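Local coordinates for endo-pectate lyase (Erwinia chrysanthemi, PDB 3B90), which depolymerises polygalacturonate, and probably methylated pectins as well, by calcium-dependent eliminative cleavage; this chain is its catalytic domain, at residues Q32-I37 with G53-H58; N45-A50 with N68-D73; G91-A96 with G121-T126; K106-N111 with K131-C136. One frame throughout, in Å; residues are numbered along the deposited sequence.

Contact 1 (Q32-I37 with G53-H58). Unlike the reference sequence in segment 53-58: Gly53 (reference Arg). With ZN (zinc ion), chain E; ZN (zinc ion), chain D.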
loop_
_atom_site.group_PDB
_atom_site.type_symbol
_atom_site.label_atom_id
_atom_site.label_comp_id
_atom_site.label_asym_id
_atom_site.label_seq_id
_atom_site.Cartn_x
_atom_site.Cartn_y
_atom_site.Cartn_z
ATOM N N GLN A 32 2.298 -7.068 -16.035
ATOM C CA GLN A 32 2.403 -7.478 -14.639
ATOM C C GLN A 32 1.057 -7.827 -13.999
ATOM O O GLN A 32 0.213 -6.963 -13.754
ATOM C CB GLN A 32 3.181 -6.430 -13.837
ATOM C CG GLN A 32 4.689 -6.497 -14.110
ATOM C CD GLN A 32 5.370 -5.139 -14.141
ATOM O OE1 GLN A 32 4.791 -4.115 -13.771
ATOM N NE2 GLN A 32 6.613 -5.125 -14.597
ATOM N N LYS A 33 0.865 -9.122 -13.764
ATOM C CA LYS A 33 -0.357 -9.657 -13.172
ATOM C C LYS A 33 -0.173 -9.871 -11.674
ATOM O O LYS A 33 0.948 -10.006 -11.191
ATOM C CB LYS A 33 -0.709 -11.000 -13.835
ATOM C CG LYS A 33 -1.017 -10.908 -15.325
ATOM C CD LYS A 33 -1.028 -12.275 -16.018
ATOM C CE LYS A 33 -2.125 -13.186 -15.480
ATOM N NZ LYS A 33 -2.194 -14.484 -16.227
ATOM N N PRO A 34 -1.272 -9.843 -10.907
ATOM C CA PRO A 34 -1.115 -10.055 -9.470
ATOM C C PRO A 34 -0.721 -11.513 -9.211
ATOM O O PRO A 34 -1.045 -12.396 -10.011
ATOM C CB PRO A 34 -2.506 -9.728 -8.928
ATOM C CG PRO A 34 -3.419 -10.091 -10.080
ATOM C CD PRO A 34 -2.669 -9.530 -11.252
ATOM N N LEU A 35 0.032 -11.743 -8.132
ATOM C CA LEU A 35 0.463 -13.088 -7.748
ATOM C C LEU A 35 -0.683 -13.822 -7.074
ATOM O O LEU A 35 -0.888 -15.015 -7.298
ATOM C CB LEU A 35 1.638 -13.024 -6.775
ATOM C CG LEU A 35 3.083 -13.036 -7.272
ATOM C CD1 LEU A 35 3.141 -13.249 -8.765
ATOM C CD2 LEU A 35 3.756 -11.749 -6.878
ATOM N N ILE A 36 -1.396 -13.108 -6.209
ATOM C CA ILE A 36 -2.524 -13.663 -5.469
ATOM C C ILE A 36 -3.694 -12.692 -5.535
ATOM O O ILE A 36 -3.517 -11.469 -5.482
ATOM C CB ILE A 36 -2.191 -13.891 -3.943
ATOM C CG1 ILE A 36 -1.297 -15.114 -3.731
ATOM C CG2 ILE A 36 -3.474 -14.077 -3.121
ATOM C CD1 ILE A 36 0.164 -14.848 -3.922
ATOM N N ILE A 37 -4.891 -13.247 -5.656
ATOM C CA ILE A 37 -6.099 -12.447 -5.686
ATOM C C ILE A 37 -6.901 -12.909 -4.490
ATOM O O ILE A 37 -7.072 -14.113 -4.270
ATOM C CB ILE A 37 -6.916 -12.682 -6.963
ATOM C CG1 ILE A 37 -6.045 -12.429 -8.198
ATOM C CG2 ILE A 37 -8.135 -11.765 -6.971
ATOM C CD1 ILE A 37 -6.751 -12.706 -9.519
ATOM N N GLY A 53 7.923 -9.906 -8.265
ATOM C CA GLY A 53 6.834 -9.303 -7.522
ATOM C C GLY A 53 5.586 -9.029 -8.337
ATOM O O GLY A 53 4.502 -8.850 -7.769
ATOM N N ALA A 54 5.751 -8.977 -9.661
ATOM C CA ALA A 54 4.669 -8.725 -10.616
ATOM C C ALA A 54 3.770 -7.581 -10.151
ATOM O O ALA A 54 4.254 -6.462 -9.959
ATOM C CB ALA A 54 3.860 -10.004 -10.854
ATOM N N ASP A 55 2.477 -7.851 -9.962
ATOM C CA ASP A 55 1.556 -6.817 -9.493
ATOM C C ASP A 55 1.071 -7.060 -8.061
ATOM O O ASP A 55 -0.047 -6.686 -7.704
ATOM C CB ASP A 55 0.357 -6.654 -10.431
ATOM C CG ASP A 55 -0.404 -5.359 -10.180
ATOM O OD1 ASP A 55 -1.640 -5.352 -10.364
ATOM O OD2 ASP A 55 0.234 -4.349 -9.798
ATOM N N GLY A 56 1.913 -7.704 -7.252
ATOM C CA GLY A 56 1.573 -7.955 -5.863
ATOM C C GLY A 56 0.366 -8.820 -5.536
ATOM O O GLY A 56 0.112 -9.835 -6.176
ATOM N N ILE A 57 -0.372 -8.397 -4.514
ATOM C CA ILE A 57 -1.559 -9.102 -4.025
ATOM C C ILE A 57 -2.776 -8.176 -4.103
ATOM O O ILE A 57 -2.726 -7.034 -3.651
ATOM C CB ILE A 57 -1.334 -9.563 -2.558
ATOM C CG1 ILE A 57 -0.182 -10.569 -2.495
ATOM C CG2 ILE A 57 -2.598 -10.146 -1.959
ATOM C CD1 ILE A 57 0.124 -11.051 -1.083
ATOM N N HIS A 58 -3.859 -8.676 -4.690
ATOM C CA HIS A 58 -5.082 -7.910 -4.852
ATOM C C HIS A 58 -6.202 -8.320 -3.898
ATOM O O HIS A 58 -6.470 -9.512 -3.737
ATOM C CB HIS A 58 -5.633 -8.104 -6.271
ATOM C CG HIS A 58 -4.906 -7.346 -7.336
ATOM N ND1 HIS A 58 -5.332 -7.329 -8.648
ATOM C CD2 HIS A 58 -3.798 -6.568 -7.292
ATOM C CE1 HIS A 58 -4.519 -6.570 -9.364
ATOM N NE2 HIS A 58 -3.580 -6.096 -8.566
HETATM ZN ZN ZN E . -7.339 -7.880 -9.134
HETATM ZN ZN ZN D . -0.630 -2.541 -9.074
HETATM O O HOH W 1 -2.497 -2.274 -8.296
HETATM O O HOH W 2 -1.298 -1.767 -10.787
#

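Contact 2 (N45-A50 with N68-D73). With CA (calcium ion), chain C.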
loop_
_atom_site.group_PDB
_atom_site.type_symbol
_atom_site.label_atom_id
_atom_site.label_comp_id
_atom_site.label_asym_id
_atom_site.label_seq_id
_atom_site.Cartn_x
_atom_site.Cartn_y
_atom_site.Cartn_z
ATOM N N ASN A 45 2.050 -15.762 6.002
ATOM C CA ASN A 45 3.377 -16.380 5.954
ATOM C C ASN A 45 3.765 -16.732 4.527
ATOM O O ASN A 45 3.816 -17.901 4.140
ATOM C CB ASN A 45 3.427 -17.616 6.861
ATOM C CG ASN A 45 2.878 -17.337 8.245
ATOM O OD1 ASN A 45 2.098 -18.123 8.787
ATOM N ND2 ASN A 45 3.254 -16.198 8.810
ATOM N N LEU A 46 4.024 -15.694 3.745
ATOM C CA LEU A 46 4.385 -15.858 2.347
ATOM C C LEU A 46 5.486 -14.904 1.944
ATOM O O LEU A 46 5.516 -13.751 2.369
ATOM C CB LEU A 46 3.156 -15.616 1.468
ATOM C CG LEU A 46 3.307 -15.614 -0.058
ATOM C CD1 LEU A 46 3.510 -17.027 -0.573
ATOM C CD2 LEU A 46 2.067 -15.001 -0.671
ATOM N N ARG A 47 6.421 -15.404 1.151
ATOM C CA ARG A 47 7.503 -14.575 0.659
ATOM C C ARG A 47 7.411 -14.487 -0.856
ATOM O O ARG A 47 6.959 -15.420 -1.527
ATOM C CB ARG A 47 8.859 -15.101 1.133
ATOM C CG ARG A 47 9.174 -14.681 2.574
ATOM C CD ARG A 47 10.114 -15.634 3.302
ATOM N NE ARG A 47 11.374 -15.858 2.598
ATOM C CZ ARG A 47 12.570 -15.834 3.179
ATOM N NH1 ARG A 47 12.677 -15.580 4.479
ATOM N NH2 ARG A 47 13.656 -16.119 2.472
ATOM N N ILE A 48 7.727 -13.308 -1.373
ATOM C CA ILE A 48 7.687 -13.064 -2.803
ATOM C C ILE A 48 9.089 -12.670 -3.204
ATOM O O ILE A 48 9.680 -11.772 -2.599
ATOM C CB ILE A 48 6.692 -11.948 -3.131
ATOM C CG1 ILE A 48 5.326 -12.301 -2.531
ATOM C CG2 ILE A 48 6.584 -11.776 -4.635
ATOM C CD1 ILE A 48 4.332 -11.173 -2.504
ATOM N N SER A 49 9.632 -13.367 -4.199
ATOM C CA SER A 49 10.995 -13.121 -4.668
ATOM C C SER A 49 11.261 -11.717 -5.214
ATOM O O SER A 49 10.339 -11.000 -5.622
ATOM C CB SER A 49 11.402 -14.167 -5.702
ATOM O OG SER A 49 10.571 -14.105 -6.839
ATOM N N ALA A 50 12.542 -11.357 -5.233
ATOM C CA ALA A 50 12.998 -10.060 -5.706
ATOM C C ALA A 50 12.715 -9.769 -7.180
ATOM O O ALA A 50 12.364 -8.646 -7.536
ATOM C CB ALA A 50 14.489 -9.902 -5.421
ATOM N N ASN A 68 1.981 -11.250 7.723
ATOM C CA ASN A 68 3.359 -11.724 7.626
ATOM C C ASN A 68 3.764 -12.090 6.199
ATOM O O ASN A 68 4.109 -13.233 5.896
ATOM C CB ASN A 68 3.632 -12.890 8.588
ATOM C CG ASN A 68 5.128 -13.128 8.806
ATOM O OD1 ASN A 68 5.872 -12.201 9.139
ATOM N ND2 ASN A 68 5.568 -14.372 8.625
ATOM N N VAL A 69 3.683 -11.106 5.316
ATOM C CA VAL A 69 4.080 -11.304 3.934
ATOM C C VAL A 69 5.325 -10.461 3.734
ATOM O O VAL A 69 5.439 -9.358 4.279
ATOM C CB VAL A 69 2.964 -10.896 2.923
ATOM C CG1 VAL A 69 3.472 -11.029 1.489
ATOM C CG2 VAL A 69 1.747 -11.803 3.097
ATOM N N ILE A 70 6.292 -11.031 3.028
ATOM C CA ILE A 70 7.539 -10.348 2.744
ATOM C C ILE A 70 7.721 -10.146 1.243
ATOM O O ILE A 70 7.597 -11.095 0.458
ATOM C CB ILE A 70 8.758 -11.129 3.297
ATOM C CG1 ILE A 70 8.692 -11.209 4.824
ATOM C CG2 ILE A 70 10.050 -10.443 2.882
ATOM C CD1 ILE A 70 9.898 -11.888 5.461
ATOM N N TRP A 71 7.968 -8.894 0.861
ATOM C CA TRP A 71 8.215 -8.509 -0.520
ATOM C C TRP A 71 9.705 -8.181 -0.611
ATOM O O TRP A 71 10.145 -7.138 -0.117
ATOM C CB TRP A 71 7.407 -7.258 -0.900
ATOM C CG TRP A 71 5.929 -7.471 -1.034
ATOM C CD1 TRP A 71 5.229 -7.681 -2.195
ATOM C CD2 TRP A 71 4.959 -7.443 0.017
ATOM N NE1 TRP A 71 3.880 -7.776 -1.929
ATOM C CE2 TRP A 71 3.687 -7.633 -0.579
ATOM C CE3 TRP A 71 5.036 -7.265 1.405
ATOM C CZ2 TRP A 71 2.504 -7.651 0.168
ATOM C CZ3 TRP A 71 3.855 -7.280 2.148
ATOM C CH2 TRP A 71 2.610 -7.471 1.528
ATOM N N GLU A 72 10.477 -9.081 -1.220
ATOM C CA GLU A 72 11.922 -8.900 -1.370
ATOM C C GLU A 72 12.331 -7.697 -2.226
ATOM O O GLU A 72 13.413 -7.150 -2.057
ATOM C CB GLU A 72 12.559 -10.195 -1.884
ATOM C CG GLU A 72 12.780 -11.215 -0.771
ATOM C CD GLU A 72 12.997 -12.635 -1.269
ATOM O OE1 GLU A 72 12.647 -13.572 -0.519
ATOM O OE2 GLU A 72 13.505 -12.821 -2.395
ATOM N N ASP A 73 11.459 -7.307 -3.151
ATOM C CA ASP A 73 11.673 -6.157 -4.023
ATOM C C ASP A 73 10.343 -5.899 -4.714
ATOM O O ASP A 73 10.011 -6.556 -5.708
ATOM C CB ASP A 73 12.772 -6.425 -5.072
ATOM C CG ASP A 73 13.250 -5.151 -5.771
ATOM O OD1 ASP A 73 12.595 -4.096 -5.638
ATOM O OD2 ASP A 73 14.297 -5.196 -6.454
HETATM CA CA CA C . 11.288 -2.394 -6.941
HETATM O O HOH W 3 13.337 -16.868 -0.763
HETATM O O HOH W 4 8.912 -9.076 -4.280
HETATM O O HOH W 5 9.400 -0.882 -7.719
HETATM O O HOH W 6 12.810 -0.859 -7.455
#

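Contact 3 (G91-A96 with G121-T126). With CA (calcium ion), chain C.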
loop_
_atom_site.group_PDB
_atom_site.type_symbol
_atom_site.label_atom_id
_atom_site.label_comp_id
_atom_site.label_asym_id
_atom_site.label_seq_id
_atom_site.Cartn_x
_atom_site.Cartn_y
_atom_site.Cartn_z
ATOM N N GLY A 91 4.635 -8.077 8.575
ATOM C CA GLY A 91 5.260 -8.330 7.294
ATOM C C GLY A 91 6.306 -7.269 7.030
ATOM O O GLY A 91 6.440 -6.312 7.799
ATOM N N ILE A 92 7.069 -7.455 5.959
ATOM C CA ILE A 92 8.128 -6.529 5.577
ATOM C C ILE A 92 8.021 -6.300 4.086
ATOM O O ILE A 92 7.818 -7.246 3.331
ATOM C CB ILE A 92 9.527 -7.122 5.837
ATOM C CG1 ILE A 92 9.655 -7.606 7.281
ATOM C CG2 ILE A 92 10.588 -6.083 5.543
ATOM C CD1 ILE A 92 10.852 -8.502 7.514
ATOM N N ALA A 93 8.149 -5.044 3.664
ATOM C CA ALA A 93 8.081 -4.719 2.253
ATOM C C ALA A 93 9.324 -3.951 1.836
ATOM O O ALA A 93 9.497 -2.791 2.190
ATOM C CB ALA A 93 6.828 -3.915 1.957
ATOM N N HIS A 94 10.199 -4.622 1.095
ATOM C CA HIS A 94 11.438 -4.019 0.616
ATOM C C HIS A 94 11.325 -3.518 -0.823
ATOM O O HIS A 94 10.627 -4.103 -1.645
ATOM C CB HIS A 94 12.584 -5.033 0.709
ATOM C CG HIS A 94 13.901 -4.511 0.222
ATOM N ND1 HIS A 94 14.851 -3.989 1.072
ATOM C CD2 HIS A 94 14.431 -4.443 -1.021
ATOM C CE1 HIS A 94 15.911 -3.623 0.372
ATOM N NE2 HIS A 94 15.682 -3.888 -0.902
ATOM N N ASN A 95 12.058 -2.452 -1.115
ATOM C CA ASN A 95 12.100 -1.861 -2.444
ATOM C C ASN A 95 13.433 -1.104 -2.509
ATOM O O ASN A 95 14.011 -0.769 -1.472
ATOM C CB ASN A 95 10.915 -0.909 -2.645
ATOM C CG ASN A 95 10.531 -0.748 -4.109
ATOM O OD1 ASN A 95 11.168 -1.313 -5.000
ATOM N ND2 ASN A 95 9.471 0.015 -4.362
ATOM N N ALA A 96 13.938 -0.855 -3.713
ATOM C CA ALA A 96 15.215 -0.158 -3.830
ATOM C C ALA A 96 15.448 0.609 -5.124
ATOM O O ALA A 96 14.863 0.304 -6.162
ATOM C CB ALA A 96 16.353 -1.148 -3.615
ATOM N N GLY A 121 0.048 -4.170 13.277
ATOM C CA GLY A 121 1.026 -5.223 13.472
ATOM C C GLY A 121 2.450 -4.848 13.100
ATOM O O GLY A 121 3.246 -5.711 12.768
ATOM N N ASN A 122 2.749 -3.556 13.069
ATOM C CA ASN A 122 4.102 -3.085 12.764
ATOM C C ASN A 122 4.644 -3.487 11.381
ATOM O O ASN A 122 5.758 -4.020 11.267
ATOM C CB ASN A 122 5.050 -3.569 13.875
ATOM C CG ASN A 122 6.239 -2.667 14.069
ATOM O OD1 ASN A 122 6.404 -1.671 13.371
ATOM N ND2 ASN A 122 7.074 -3.004 15.056
ATOM N N PHE A 123 3.840 -3.263 10.341
ATOM C CA PHE A 123 4.236 -3.556 8.956
ATOM C C PHE A 123 5.488 -2.714 8.720
ATOM O O PHE A 123 5.479 -1.526 8.995
ATOM C CB PHE A 123 3.101 -3.134 7.997
ATOM C CG PHE A 123 3.462 -3.198 6.532
ATOM C CD1 PHE A 123 3.967 -4.366 5.964
ATOM C CD2 PHE A 123 3.301 -2.077 5.719
ATOM C CE1 PHE A 123 4.307 -4.418 4.615
ATOM C CE2 PHE A 123 3.638 -2.115 4.366
ATOM C CZ PHE A 123 4.143 -3.285 3.809
ATOM N N THR A 124 6.564 -3.337 8.244
ATOM C CA THR A 124 7.831 -2.635 8.020
ATOM C C THR A 124 8.246 -2.437 6.559
ATOM O O THR A 124 8.069 -3.325 5.727
ATOM C CB THR A 124 8.989 -3.367 8.753
ATOM O OG1 THR A 124 8.664 -3.498 10.143
ATOM C CG2 THR A 124 10.306 -2.610 8.622
ATOM N N LEU A 125 8.804 -1.262 6.268
ATOM C CA LEU A 125 9.304 -0.930 4.937
ATOM C C LEU A 125 10.826 -0.788 5.005
ATOM O O LEU A 125 11.348 -0.041 5.831
ATOM C CB LEU A 125 8.697 0.384 4.417
ATOM C CG LEU A 125 7.209 0.471 4.060
ATOM C CD1 LEU A 125 6.860 1.879 3.632
ATOM C CD2 LEU A 125 6.870 -0.492 2.949
ATOM N N THR A 126 11.527 -1.529 4.154
ATOM C CA THR A 126 12.983 -1.483 4.094
ATOM C C THR A 126 13.418 -1.047 2.694
ATOM O O THR A 126 12.672 -1.207 1.724
ATOM C CB THR A 126 13.608 -2.857 4.412
ATOM O OG1 THR A 126 13.127 -3.831 3.483
ATOM C CG2 THR A 126 13.250 -3.303 5.831
HETATM CA CA CA C . 11.288 -2.394 -6.941
HETATM O O HOH W 5 9.400 -0.882 -7.719
HETATM O O HOH W 6 12.810 -0.859 -7.455
#

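Contact 4 (K106-N111 with K131-C136)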
loop_
_atom_site.group_PDB
_atom_site.type_symbol
_atom_site.label_atom_id
_atom_site.label_comp_id
_atom_site.label_asym_id
_atom_site.label_seq_id
_atom_site.Cartn_x
_atom_site.Cartn_y
_atom_site.Cartn_z
ATOM N N LYS A 106 4.466 3.305 -5.227
ATOM C CA LYS A 106 3.518 2.978 -4.162
ATOM C C LYS A 106 3.607 1.539 -3.656
ATOM O O LYS A 106 3.949 0.630 -4.409
ATOM C CB LYS A 106 2.076 3.264 -4.612
ATOM C CG LYS A 106 1.840 4.664 -5.182
ATOM C CD LYS A 106 1.911 4.646 -6.706
ATOM C CE LYS A 106 1.801 6.043 -7.296
ATOM N NZ LYS A 106 2.890 6.945 -6.807
ATOM N N VAL A 107 3.326 1.360 -2.364
ATOM C CA VAL A 107 3.314 0.037 -1.723
ATOM C C VAL A 107 1.860 -0.456 -1.756
ATOM O O VAL A 107 1.554 -1.498 -2.336
ATOM C CB VAL A 107 3.772 0.106 -0.242
ATOM C CG1 VAL A 107 3.706 -1.269 0.400
ATOM C CG2 VAL A 107 5.192 0.676 -0.133
ATOM N N LEU A 108 0.970 0.329 -1.150
ATOM C CA LEU A 108 -0.461 0.020 -1.083
ATOM C C LEU A 108 -1.251 0.888 -2.066
ATOM O O LEU A 108 -1.170 2.110 -2.026
ATOM C CB LEU A 108 -0.984 0.265 0.340
ATOM C CG LEU A 108 -0.140 -0.378 1.439
ATOM C CD1 LEU A 108 -0.575 0.098 2.824
ATOM C CD2 LEU A 108 -0.228 -1.885 1.314
ATOM N N GLN A 109 -1.973 0.244 -2.974
ATOM C CA GLN A 109 -2.796 0.945 -3.957
ATOM C C GLN A 109 -4.245 0.745 -3.505
ATOM O O GLN A 109 -4.656 -0.377 -3.228
ATOM C CB GLN A 109 -2.572 0.334 -5.343
ATOM C CG GLN A 109 -3.274 1.066 -6.479
ATOM C CD GLN A 109 -2.794 2.503 -6.648
ATOM O OE1 GLN A 109 -1.601 2.797 -6.526
ATOM N NE2 GLN A 109 -3.731 3.408 -6.920
ATOM N N HIS A 110 -5.008 1.833 -3.416
ATOM C CA HIS A 110 -6.395 1.779 -2.956
ATOM C C HIS A 110 -7.292 2.421 -4.019
ATOM O O HIS A 110 -7.217 3.634 -4.264
ATOM C CB HIS A 110 -6.491 2.503 -1.604
ATOM C CG HIS A 110 -7.825 2.400 -0.929
ATOM N ND1 HIS A 110 -7.965 2.479 0.442
ATOM C CD2 HIS A 110 -9.080 2.283 -1.425
ATOM C CE1 HIS A 110 -9.246 2.419 0.758
ATOM N NE2 HIS A 110 -9.945 2.300 -0.356
ATOM N N ASN A 111 -8.125 1.595 -4.653
ATOM C CA ASN A 111 -9.011 2.048 -5.732
ATOM C C ASN A 111 -10.511 2.007 -5.447
ATOM O O ASN A 111 -11.272 2.749 -6.062
ATOM C CB ASN A 111 -8.753 1.231 -7.006
ATOM C CG ASN A 111 -7.279 0.985 -7.264
ATOM O OD1 ASN A 111 -6.836 -0.163 -7.354
ATOM N ND2 ASN A 111 -6.513 2.055 -7.381
ATOM N N LYS A 131 5.685 5.759 -1.846
ATOM C CA LYS A 131 4.615 6.066 -0.889
ATOM C C LYS A 131 4.093 4.795 -0.263
ATOM O O LYS A 131 3.986 3.771 -0.936
ATOM C CB LYS A 131 3.414 6.730 -1.571
ATOM C CG LYS A 131 3.639 8.097 -2.155
ATOM C CD LYS A 131 2.294 8.676 -2.560
ATOM C CE LYS A 131 2.453 9.893 -3.433
ATOM N NZ LYS A 131 3.080 9.529 -4.733
ATOM N N LEU A 132 3.730 4.869 1.012
ATOM C CA LEU A 132 3.168 3.714 1.694
ATOM C C LEU A 132 1.750 3.443 1.174
ATOM O O LEU A 132 1.419 2.314 0.846
ATOM C CB LEU A 132 3.139 3.937 3.211
ATOM C CG LEU A 132 2.371 2.925 4.069
ATOM C CD1 LEU A 132 2.912 1.526 3.843
ATOM C CD2 LEU A 132 2.483 3.302 5.546
ATOM N N TRP A 133 0.924 4.485 1.087
ATOM C CA TRP A 133 -0.462 4.329 0.626
ATOM C C TRP A 133 -0.971 5.533 -0.151
ATOM O O TRP A 133 -0.795 6.680 0.262
ATOM C CB TRP A 133 -1.380 4.073 1.824
ATOM C CG TRP A 133 -2.871 4.071 1.535
ATOM C CD1 TRP A 133 -3.660 2.974 1.288
ATOM C CD2 TRP A 133 -3.760 5.198 1.586
ATOM N NE1 TRP A 133 -4.978 3.351 1.197
ATOM C CE2 TRP A 133 -5.068 4.706 1.377
ATOM C CE3 TRP A 133 -3.576 6.573 1.795
ATOM C CZ2 TRP A 133 -6.191 5.539 1.375
ATOM C CZ3 TRP A 133 -4.691 7.404 1.792
ATOM C CH2 TRP A 133 -5.987 6.881 1.583
ATOM N N ARG A 134 -1.638 5.253 -1.263
ATOM C CA ARG A 134 -2.191 6.296 -2.109
ATOM C C ARG A 134 -3.614 5.991 -2.566
ATOM O O ARG A 134 -3.908 4.907 -3.070
ATOM C CB ARG A 134 -1.302 6.512 -3.342
ATOM C CG ARG A 134 -1.822 7.564 -4.344
ATOM C CD ARG A 134 -1.993 8.957 -3.714
ATOM N NE ARG A 134 -2.011 10.014 -4.728
ATOM C CZ ARG A 134 -3.002 10.886 -4.911
ATOM N NH1 ARG A 134 -2.906 11.794 -5.872
ATOM N NH2 ARG A 134 -4.083 10.864 -4.140
ATOM N N SER A 135 -4.499 6.950 -2.326
ATOM C CA SER A 135 -5.881 6.860 -2.754
ATOM C C SER A 135 -5.760 7.237 -4.222
ATOM O O SER A 135 -5.315 8.335 -4.534
ATOM C CB SER A 135 -6.722 7.907 -2.025
ATOM O OG SER A 135 -8.011 8.019 -2.600
ATOM N N CYS A 136 -6.104 6.312 -5.112
ATOM C CA CYS A 136 -6.001 6.552 -6.547
ATOM C C CYS A 136 -6.436 7.963 -6.956
ATOM O O CYS A 136 -7.586 8.352 -6.755
ATOM C CB CYS A 136 -6.806 5.511 -7.296
ATOM S SG CYS A 136 -6.520 5.533 -9.084
HETATM O O HOH W 7 5.177 7.345 -5.072
HETATM O O HOH W 8 0.363 9.147 -6.992
#

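Contact 1 (Q32-I37 with G53-H58)
Ile36 and His58 are joined by a nearly straight bond: His58 N donates to Ile36 O at 2.9 Å, in the carbonyl plane and with 170° at the hydrogen. These are successive turns of a right-handed parallel beta-helix, just where the loops give way to strands. Leu35 N gives a 2.7 Å bond to Gly56 O. Asp55 N binds Lys33 O from well above its carbonyl plane. The segment 53-58 first makes a type II' turn, Gly53 to Gly56, which presents Asp55 to the other segment.

Asp55 and His58 are also tied to each other, His58 NE2 donating to Asp55 OD1 at 2.7 Å from above the carboxylate plane. Each binds a different zinc ion. Asp55 OD2 reaches one, which Asp77 and two waters also bind, and His58 ND1 holds the other together with Asp60. The imidazole is thus pinned at both nitrogens.

Pro34 leans over one face of this ring with its CB-CG-CD edge. The His58 CG sits beside its backbone N (chi1 -76°), which turns the imidazole back under the proline. On the buried side Ile36 and Ile57 lie side by side, and Leu35 CD1 packs on Ala54 CB at 3.9 Å. The proline contact is a CH-pi one: Pro34 CB stands 3.6 Å from the centroid of the His58 ring, only 2° off its normal.

Contact 2 (N45-A50 with N68-D73)
Ile48 puts its CD1 methyl over the face of the Trp71 five-membered ring, 3.8 Å from the centroid, in a CH-pi contact. The same methyl also meets Val69 CG1 at 4.1 Å, while that CG1 lies on the indole face nearer the rim. The hollow between valine and indole is therefore filled by one isoleucine tip. CG1 of Ile48 stands beside the backbone N (chi1 -54°), and the extended chain beyond it carries CD1 across to the next coil.

This is parallel beta-helix stacking, with strands 46-48 and 69-71 only 9° apart in direction. On the outer face Arg47 and Ile70 run side by side, and Arg47 CG rests on Ile70 CB at 3.6 Å. Backbone bonds alternate across the pair, such as Ile70 N to Leu46 O at 2.9 Å.

Beyond the strands Glu72 runs its extended chain past the Ile48 carbonyl oxygen, and Ala50 N makes a weak 3.3 Å bond to Glu72 OE2. Ala50 CB fits against Asp73 CB, and Asp73 OD1 binds the calcium ion at 2.5 Å. On one flank strand 20-21 adjoins Leu46 and Arg47; on the other, Ile92 and Ala93 of strand 92-95 cover Ile70 and Trp71.

Contact 3 (G91-A96 with G121-T126)
His94 reaches across to Thr126 with much of its side chain. Its CB lies 3.1 Å from Thr126 OG1. CG is held anti to the backbone N (chi1 179°) and stays 3.4 Å from the same oxygen. ND1 comes closest and hydrogen-bonds to Thr126 OG1 at 3.0 Å, with the hydroxyl at the ring edge and in its plane. CE1 is already further from it, and CD2 on the other edge faces the Glu72 carbonyl. Thr126 meets this ring because OG1 sits between its own backbone N and carbonyl carbon (chi1 59°). Its CG2 is left to pack on Ile92 CG2 at 3.9 Å.

The strands are adjacent coils of the parallel beta-helix, and four backbone bonds join them. Thr124 N to Gly91 O is nearly straight, and Ala93 N to Thr124 O is the shortest at 2.7 Å. On the buried face Ala93 CB touches Phe123 CZ at 3.3 Å and Leu125 CD2 at 3.6 Å, a snug fit for a small side chain.

At the end of the strand, Asn95 OD1 binds the calcium ion at 2.2 Å. Strand 63-71 pairs with the other edge of 92-95, bringing Trp71 against Ala93 and Phe123. Beyond Thr124 lies Thr154 of strand 153-156, hydrogen-bonded to its hydroxyl. Leu132 of strand 131-135 closes the interior against Phe123 and Leu125.

Contact 4 (K106-N111 with K131-C136)
Trp133 and His110 meet on the buried face of this contact. Trp133 NE1 donates to His110 ND1 at 3.2 Å, and the bond lies in both ring planes although those planes stand 79° apart. The rings therefore meet rim to rim rather than stacking. Ser115 holds the other imidazole nitrogen, so the ring is fixed at both. Trp133 CD1 packs on Leu108 CB at 3.9 Å, and Leu108 CD1 on Leu132 CD1 equally closely. Backbone hydrogen bonds join the parallel strands of the beta-helix, among them Cys136 N to His110 O at 3.0 Å.

The opposite face is polar and looser. Lys106 and Lys131 run side by side, pointing the same way, and their NZ atoms lie 3.3 Å apart. These are two donors of like charge; a water accepts from Lys131 NZ and, weakly, from Lys106 NZ, which probably eases the repulsion. Lys106 CG rests more loosely on Arg134 CB, at 4.1 Å. The guanidinium of Arg134 leads away to Asn166 and to a cation-pi contact with Phe194.

Cys136 is anchored by its disulfide to Cys139. Strand 79-81 flanks Gln109 and His110, strand 158-166 flanks Trp133 and Lys131, and Phe123 and Leu125 of strand 123-126 pack on Val107 and Leu132 inside the helix.

The four contacts sample successive coils of one right-handed parallel beta-helix and share its interior. Contacts 1 and 2 interlock along the chain, their centres 12 Å apart, with Leu35 CD2 packed 3.6 Å from Ile48 CG2. Contact 2 continues into contact 3, 9 Å away between centres: Trp71 O probably accepts from His94 N at 2.8 Å. Both supply a ligand to the same calcium ion, Asp73 and Asn95, and the carbonyls of Ile74 and Tyr100 also bind it. Contact 4 meets contact 3 from the inside, Phe123 CE2 lying 3.7 Å from Leu132 CD1. Contacts 1 and 4 do not touch, their nearest atoms about 7 Å apart, but the Gln109 side chain comes within about 5 Å of the zinc ion that Asp55 binds.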